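Local coordinates for hypothetical protein PH1789 (Pyrococcus horikoshii, PDB 1WR2) that is of unknown function but belongs to the ATP-grasp superfamily of alpha/beta proteins, at residues L116-E128 with A135-I147. Numbering follows the deposited sequence.
Sequences LKPGREVIIGVTE and AIMFGLGGIFVEI
Ile124 and Phe138 face each other as a non-hydrogen-bonded pair of the antiparallel hairpin made by strands 120-129 and 133-140, and the phenyl ring receives Ile124 CG1 at its edge, near the ring plane. With CG anti to the backbone N (chi1 172°), that ring reaches along the hairpin to Val122, whose CB lies 3.8 Å from Phe138 CE1 in an oblique approach. Val122 CG1 then meets Leu140 CD2, also at 3.8 Å. On the face that carries Phe138, Ile124 and Ile136 stand side by side and point the same way, Ile124 CG2 lying 4.1 Å from Ile136 CG1. Branched aliphatic residues suit this face, since they are compatible with extended backbone and offer methyls to the core.

The other face is more open. Met137, bent at chi2 and chi3 (63° and 79°), turns its terminal methyl back past Gly125, which has no side chain, and sets it across Thr127. There Met137 CE is 3.3 Å from Thr127 OG1, and at 3.5 Å from Thr127 CG2 it is closer than carbons usually pack. Further along, Ile123 CG1 packs 3.8 Å from Gly141 CA, a close approach that the bare glycine backbone permits.

Paired backbone bonds tie Ile123 to Gly139, Gly125 to Met137 and Thr127 to Ala135. Past the strand end, Gly141 N adds a 2.9 Å bond to Glu121 O, nearly straight at the hydrogen but reaching the oxygen from above its carbonyl plane. Ile123 CD1 touches Val145 CG2 where helix 145-148 begins.

In the six-stranded antiparallel sheet, strand 208-218 flanks the hairpin beside 120-129 and strand 152-155 beside 133-140, while helix 187-203 packs on Val126, Ile136 and Phe138, and Leu176 of helix 173-177 on Phe138 and Leu140.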
ATOM      1  N   LEU A 116       9.594   2.336   8.825  1.00 42.65           N
ATOM      2  CA  LEU A 116      10.281   2.931   7.695  1.00 43.51           C
ATOM      3  C   LEU A 116      10.662   4.387   7.915  1.00 44.55           C
ATOM      4  O   LEU A 116       9.948   5.136   8.585  1.00 44.52           O
ATOM      5  CB  LEU A 116       9.414   2.801   6.442  1.00 44.13           C
ATOM      6  CG  LEU A 116       9.104   1.364   6.010  1.00 43.46           C
ATOM      7  CD1 LEU A 116       8.090   1.384   4.878  1.00 43.61           C
ATOM      8  CD2 LEU A 116      10.389   0.666   5.577  1.00 45.02           C
ATOM      9  N   LYS A 117      11.803   4.782   7.362  1.00 43.51           N
ATOM     10  CA  LYS A 117      12.243   6.160   7.492  1.00 45.08           C
ATOM     11  C   LYS A 117      11.248   7.020   6.722  1.00 45.36           C
ATOM     12  O   LYS A 117      10.955   6.755   5.553  1.00 41.72           O
ATOM     13  CB  LYS A 117      13.634   6.354   6.888  1.00 47.04           C
ATOM     14  CG  LYS A 117      14.187   7.761   7.100  1.00 50.54           C
ATOM     15  CD  LYS A 117      15.126   8.173   5.980  1.00 52.28           C
ATOM     16  CE  LYS A 117      16.262   7.187   5.799  1.00 52.85           C
ATOM     17  NZ  LYS A 117      17.145   7.605   4.678  1.00 53.84           N
ATOM     18  N   PRO A 118      10.706   8.058   7.371  1.00 46.65           N
ATOM     19  CA  PRO A 118       9.747   8.916   6.677  1.00 47.18           C
ATOM     20  C   PRO A 118      10.370   9.631   5.482  1.00 47.95           C
ATOM     21  O   PRO A 118      11.583   9.850   5.432  1.00 47.22           O
ATOM     22  CB  PRO A 118       9.290   9.877   7.771  1.00 47.54           C
ATOM     23  CG  PRO A 118      10.482   9.959   8.669  1.00 49.10           C
ATOM     24  CD  PRO A 118      10.929   8.524   8.750  1.00 47.02           C
ATOM     25  N   GLY A 119       9.525   9.968   4.512  1.00 47.36           N
ATOM     26  CA  GLY A 119       9.975  10.661   3.319  1.00 47.13           C
ATOM     27  C   GLY A 119       8.791  11.438   2.781  1.00 46.92           C
ATOM     28  O   GLY A 119       7.760  11.508   3.445  1.00 46.10           O
ATOM     29  N   ARG A 120       8.921  12.016   1.592  1.00 47.30           N
ATOM     30  CA  ARG A 120       7.822  12.780   1.007  1.00 47.45           C
ATOM     31  C   ARG A 120       6.634  11.865   0.716  1.00 44.87           C
ATOM     32  O   ARG A 120       6.757  10.903  -0.041  1.00 42.61           O
ATOM     33  CB  ARG A 120       8.272  13.453  -0.290  1.00 49.16           C
ATOM     34  CG  ARG A 120       7.156  14.203  -1.005  1.00 54.43           C
ATOM     35  CD  ARG A 120       6.698  15.416  -0.211  1.00 57.44           C
ATOM     36  NE  ARG A 120       7.781  16.380  -0.039  1.00 60.80           N
ATOM     37  CZ  ARG A 120       7.643  17.563   0.547  1.00 63.54           C
ATOM     38  NH1 ARG A 120       6.459  17.937   1.021  1.00 63.84           N
ATOM     39  NH2 ARG A 120       8.688  18.372   0.661  1.00 64.03           N
ATOM     40  N   GLU A 121       5.484  12.166   1.312  1.00 43.92           N
ATOM     41  CA  GLU A 121       4.298  11.347   1.096  1.00 43.76           C
ATOM     42  C   GLU A 121       3.610  11.625  -0.232  1.00 42.53           C
ATOM     43  O   GLU A 121       3.301  12.777  -0.548  1.00 41.64           O
ATOM     44  CB  GLU A 121       3.279  11.553   2.220  1.00 45.50           C
ATOM     45  CG  GLU A 121       3.666  10.942   3.544  1.00 50.26           C
ATOM     46  CD  GLU A 121       2.482  10.802   4.483  1.00 54.67           C
ATOM     47  OE1 GLU A 121       1.525  10.062   4.145  1.00 54.44           O
ATOM     48  OE2 GLU A 121       2.504  11.434   5.561  1.00 58.86           O
ATOM     49  N   VAL A 122       3.387  10.568  -1.012  1.00 38.84           N
ATOM     50  CA  VAL A 122       2.687  10.688  -2.283  1.00 37.37           C
ATOM     51  C   VAL A 122       1.650   9.571  -2.337  1.00 36.19           C
ATOM     52  O   VAL A 122       1.673   8.641  -1.518  1.00 33.64           O
ATOM     53  CB  VAL A 122       3.621  10.557  -3.514  1.00 37.71           C
ATOM     54  CG1 VAL A 122       4.741  11.589  -3.439  1.00 41.23           C
ATOM     55  CG2 VAL A 122       4.164   9.156  -3.613  1.00 37.72           C
ATOM     56  N   ILE A 123       0.726   9.670  -3.282  1.00 31.87           N
ATOM     57  CA  ILE A 123      -0.318   8.664  -3.419  1.00 32.39           C
ATOM     58  C   ILE A 123      -0.518   8.300  -4.883  1.00 32.42           C
ATOM     59  O   ILE A 123      -0.573   9.176  -5.746  1.00 32.70           O
ATOM     60  CB  ILE A 123      -1.685   9.180  -2.881  1.00 32.52           C
ATOM     61  CG1 ILE A 123      -1.605   9.460  -1.376  1.00 31.53           C
ATOM     62  CG2 ILE A 123      -2.776   8.148  -3.163  1.00 31.77           C
ATOM     63  CD1 ILE A 123      -2.915  10.021  -0.789  1.00 32.33           C
ATOM     64  N   ILE A 124      -0.611   7.006  -5.160  1.00 31.16           N
ATOM     65  CA  ILE A 124      -0.867   6.545  -6.514  1.00 30.53           C
ATOM     66  C   ILE A 124      -2.167   5.761  -6.455  1.00 30.35           C
ATOM     67  O   ILE A 124      -2.272   4.758  -5.737  1.00 31.91           O
ATOM     68  CB  ILE A 124       0.256   5.640  -7.044  1.00 32.06           C
ATOM     69  CG1 ILE A 124       1.517   6.473  -7.298  1.00 33.65           C
ATOM     70  CG2 ILE A 124      -0.199   4.954  -8.323  1.00 32.34           C
ATOM     71  CD1 ILE A 124       2.727   5.655  -7.737  1.00 34.13           C
ATOM     72  N   GLY A 125      -3.166   6.238  -7.189  1.00 29.44           N
ATOM     73  CA  GLY A 125      -4.455   5.573  -7.211  1.00 28.94           C
ATOM     74  C   GLY A 125      -4.841   5.055  -8.585  1.00 30.93           C
ATOM     75  O   GLY A 125      -4.346   5.528  -9.605  1.00 28.73           O
ATOM     76  N   VAL A 126      -5.736   4.076  -8.598  1.00 30.28           N
ATOM     77  CA  VAL A 126      -6.228   3.468  -9.822  1.00 30.49           C
ATOM     78  C   VAL A 126      -7.720   3.203  -9.690  1.00 31.76           C
ATOM     79  O   VAL A 126      -8.187   2.641  -8.696  1.00 30.59           O
ATOM     80  CB  VAL A 126      -5.503   2.131 -10.119  1.00 29.29           C
ATOM     81  CG1 VAL A 126      -6.170   1.414 -11.283  1.00 31.76           C
ATOM     82  CG2 VAL A 126      -4.042   2.400 -10.446  1.00 30.61           C
ATOM     83  N   THR A 127      -8.473   3.651 -10.681  1.00 31.28           N
ATOM     84  CA  THR A 127      -9.910   3.432 -10.713  1.00 34.08           C
ATOM     85  C   THR A 127     -10.233   2.999 -12.131  1.00 35.97           C
ATOM     86  O   THR A 127      -9.400   3.148 -13.033  1.00 33.01           O
ATOM     87  CB  THR A 127     -10.699   4.715 -10.390  1.00 36.02           C
ATOM     88  OG1 THR A 127     -10.395   5.734 -11.352  1.00 34.86           O
ATOM     89  CG2 THR A 127     -10.350   5.210  -8.995  1.00 37.48           C
ATOM     90  N   GLU A 128     -11.425   2.446 -12.319  1.00 36.39           N
ATOM     91  CA  GLU A 128     -11.865   2.009 -13.636  1.00 40.25           C
ATOM     92  C   GLU A 128     -13.146   2.742 -14.014  1.00 41.41           C
ATOM     93  O   GLU A 128     -14.138   2.695 -13.281  1.00 40.72           O
ATOM     94  CB  GLU A 128     -12.138   0.506 -13.654  1.00 40.42           C
ATOM     95  CG  GLU A 128     -12.595   0.016 -15.016  1.00 41.75           C
ATOM     96  CD  GLU A 128     -12.894  -1.462 -15.036  1.00 43.18           C
ATOM     97  OE1 GLU A 128     -13.803  -1.893 -14.297  1.00 48.32           O
ATOM     98  OE2 GLU A 128     -12.220  -2.194 -15.791  1.00 44.42           O
ATOM     99  N   ALA A 135      -7.679   4.124 -15.032  1.00 33.43           N
ATOM    100  CA  ALA A 135      -6.926   5.360 -15.008  1.00 31.08           C
ATOM    101  C   ALA A 135      -6.030   5.333 -13.783  1.00 31.72           C
ATOM    102  O   ALA A 135      -6.402   4.794 -12.733  1.00 31.62           O
ATOM    103  CB  ALA A 135      -7.867   6.548 -14.958  1.00 26.65           C
ATOM    104  N   ILE A 136      -4.843   5.906 -13.929  1.00 28.79           N
ATOM    105  CA  ILE A 136      -3.889   5.975 -12.851  1.00 30.23           C
ATOM    106  C   ILE A 136      -3.791   7.445 -12.421  1.00 31.21           C
ATOM    107  O   ILE A 136      -3.762   8.346 -13.259  1.00 29.09           O
ATOM    108  CB  ILE A 136      -2.519   5.433 -13.309  1.00 26.38           C
ATOM    109  CG1 ILE A 136      -1.541   5.409 -12.132  1.00 28.05           C
ATOM    110  CG2 ILE A 136      -1.988   6.275 -14.473  1.00 27.54           C
ATOM    111  CD1 ILE A 136      -0.326   4.526 -12.383  1.00 27.76           C
ATOM    112  N   MET A 137      -3.772   7.668 -11.110  1.00 31.60           N
ATOM    113  CA  MET A 137      -3.711   9.014 -10.529  1.00 33.53           C
ATOM    114  C   MET A 137      -2.467   9.196  -9.671  1.00 33.82           C
ATOM    115  O   MET A 137      -1.955   8.242  -9.076  1.00 31.43           O
ATOM    116  CB  MET A 137      -4.930   9.269  -9.626  1.00 35.09           C
ATOM    117  CG  MET A 137      -6.258   9.540 -10.324  1.00 40.80           C
ATOM    118  SD  MET A 137      -6.898   8.183 -11.339  1.00 47.44           S
ATOM    119  CE  MET A 137      -7.624   7.082 -10.101  1.00 47.33           C
ATOM    120  N   PHE A 138      -2.011  10.439  -9.585  1.00 31.85           N
ATOM    121  CA  PHE A 138      -0.851  10.786  -8.782  1.00 32.69           C
ATOM    122  C   PHE A 138      -1.087  12.127  -8.107  1.00 32.71           C
ATOM    123  O   PHE A 138      -1.685  13.027  -8.692  1.00 30.35           O
ATOM    124  CB  PHE A 138       0.407  10.896  -9.638  1.00 33.71           C
ATOM    125  CG  PHE A 138       1.586  11.437  -8.889  1.00 37.04           C
ATOM    126  CD1 PHE A 138       2.243  10.655  -7.942  1.00 34.09           C
ATOM    127  CD2 PHE A 138       2.008  12.751  -9.089  1.00 37.32           C
ATOM    128  CE1 PHE A 138       3.296  11.167  -7.202  1.00 35.10           C
ATOM    129  CE2 PHE A 138       3.067  13.277  -8.352  1.00 37.16           C
ATOM    130  CZ  PHE A 138       3.713  12.486  -7.406  1.00 38.18           C
ATOM    131  N   GLY A 139      -0.604  12.251  -6.875  1.00 32.34           N
ATOM    132  CA  GLY A 139      -0.739  13.490  -6.134  1.00 33.73           C
ATOM    133  C   GLY A 139      -0.036  13.316  -4.802  1.00 36.88           C
ATOM    134  O   GLY A 139       0.290  12.189  -4.428  1.00 35.74           O
ATOM    135  N   LEU A 140       0.213  14.407  -4.082  1.00 36.48           N
ATOM    136  CA  LEU A 140       0.874  14.292  -2.786  1.00 37.78           C
ATOM    137  C   LEU A 140      -0.087  13.747  -1.743  1.00 39.35           C
ATOM    138  O   LEU A 140      -1.307  13.891  -1.867  1.00 39.21           O
ATOM    139  CB  LEU A 140       1.400  15.650  -2.303  1.00 37.44           C
ATOM    140  CG  LEU A 140       2.594  16.273  -3.030  1.00 38.68           C
ATOM    141  CD1 LEU A 140       3.090  17.479  -2.245  1.00 41.12           C
ATOM    142  CD2 LEU A 140       3.705  15.258  -3.169  1.00 40.63           C
ATOM    143  N   GLY A 141       0.472  13.124  -0.710  1.00 41.68           N
ATOM    144  CA  GLY A 141      -0.347  12.575   0.354  1.00 45.93           C
ATOM    145  C   GLY A 141      -0.450  13.560   1.503  1.00 50.04           C
ATOM    146  O   GLY A 141      -0.378  14.771   1.300  1.00 52.13           O
ATOM    147  N   GLY A 142      -0.604  13.044   2.716  1.00 51.98           N
ATOM    148  CA  GLY A 142      -0.724  13.919   3.865  1.00 54.15           C
ATOM    149  C   GLY A 142      -2.144  13.846   4.381  1.00 55.05           C
ATOM    150  O   GLY A 142      -2.968  13.136   3.810  1.00 55.58           O
ATOM    151  N   ILE A 143      -2.443  14.579   5.448  1.00 56.60           N
ATOM    152  CA  ILE A 143      -3.787  14.552   6.014  1.00 58.74           C
ATOM    153  C   ILE A 143      -4.730  15.560   5.355  1.00 59.33           C
ATOM    154  O   ILE A 143      -5.941  15.538   5.593  1.00 60.35           O
ATOM    155  CB  ILE A 143      -3.744  14.807   7.535  1.00 58.24           C
ATOM    156  CG1 ILE A 143      -3.034  16.130   7.826  1.00 58.53           C
ATOM    157  CG2 ILE A 143      -3.021  13.656   8.226  1.00 58.41           C
ATOM    158  CD1 ILE A 143      -3.015  16.508   9.297  1.00 59.02           C
ATOM    159  N   PHE A 144      -4.174  16.426   4.512  1.00 60.61           N
ATOM    160  CA  PHE A 144      -4.963  17.443   3.821  1.00 62.06           C
ATOM    161  C   PHE A 144      -5.119  17.167   2.327  1.00 61.22           C
ATOM    162  O   PHE A 144      -5.313  18.092   1.535  1.00 61.06           O
ATOM    163  CB  PHE A 144      -4.325  18.820   4.022  1.00 64.87           C
ATOM    164  CG  PHE A 144      -4.157  19.200   5.467  1.00 68.40           C
ATOM    165  CD1 PHE A 144      -5.255  19.229   6.326  1.00 69.38           C
ATOM    166  CD2 PHE A 144      -2.901  19.520   5.974  1.00 69.81           C
ATOM    167  CE1 PHE A 144      -5.106  19.571   7.670  1.00 70.86           C
ATOM    168  CE2 PHE A 144      -2.740  19.863   7.318  1.00 71.53           C
ATOM    169  CZ  PHE A 144      -3.845  19.887   8.166  1.00 71.22           C
ATOM    170  N   VAL A 145      -5.044  15.895   1.946  1.00 59.52           N
ATOM    171  CA  VAL A 145      -5.176  15.515   0.544  1.00 58.03           C
ATOM    172  C   VAL A 145      -6.561  15.856  -0.008  1.00 55.97           C
ATOM    173  O   VAL A 145      -6.688  16.325  -1.138  1.00 54.21           O
ATOM    174  CB  VAL A 145      -4.911  14.003   0.348  1.00 58.62           C
ATOM    175  CG1 VAL A 145      -5.957  13.193   1.088  1.00 59.25           C
ATOM    176  CG2 VAL A 145      -4.923  13.657  -1.135  1.00 58.72           C
ATOM    177  N   GLU A 146      -7.597  15.632   0.792  1.00 54.73           N
ATOM    178  CA  GLU A 146      -8.957  15.915   0.351  1.00 55.75           C
ATOM    179  C   GLU A 146      -9.249  17.410   0.276  1.00 53.57           C
ATOM    180  O   GLU A 146     -10.121  17.839  -0.477  1.00 53.62           O
ATOM    181  CB  GLU A 146      -9.966  15.215   1.268  1.00 58.91           C
ATOM    182  CG  GLU A 146      -9.733  15.440   2.758  1.00 65.93           C
ATOM    183  CD  GLU A 146     -10.581  14.519   3.630  1.00 69.40           C
ATOM    184  OE1 GLU A 146     -11.827  14.540   3.497  1.00 69.77           O
ATOM    185  OE2 GLU A 146     -10.000  13.775   4.453  1.00 71.47           O
ATOM    186  N   ILE A 147      -8.505  18.204   1.036  1.00 50.55           N
ATOM    187  CA  ILE A 147      -8.700  19.651   1.035  1.00 47.11           C
ATOM    188  C   ILE A 147      -7.964  20.300  -0.130  1.00 44.17           C
ATOM    189  O   ILE A 147      -8.490  21.201  -0.781  1.00 42.79           O
ATOM    190  CB  ILE A 147      -8.187  20.290   2.344  1.00 47.97           C
ATOM    191  CG1 ILE A 147      -8.977  19.745   3.533  1.00 48.62           C
ATOM    192  CG2 ILE A 147      -8.318  21.804   2.274  1.00 45.95           C
ATOM    193  CD1 ILE A 147      -8.484  20.248   4.873  1.00 49.34           C
TER
HETATM  194  O   HOH W   1      -0.726   9.572   2.686  1.00 52.76           O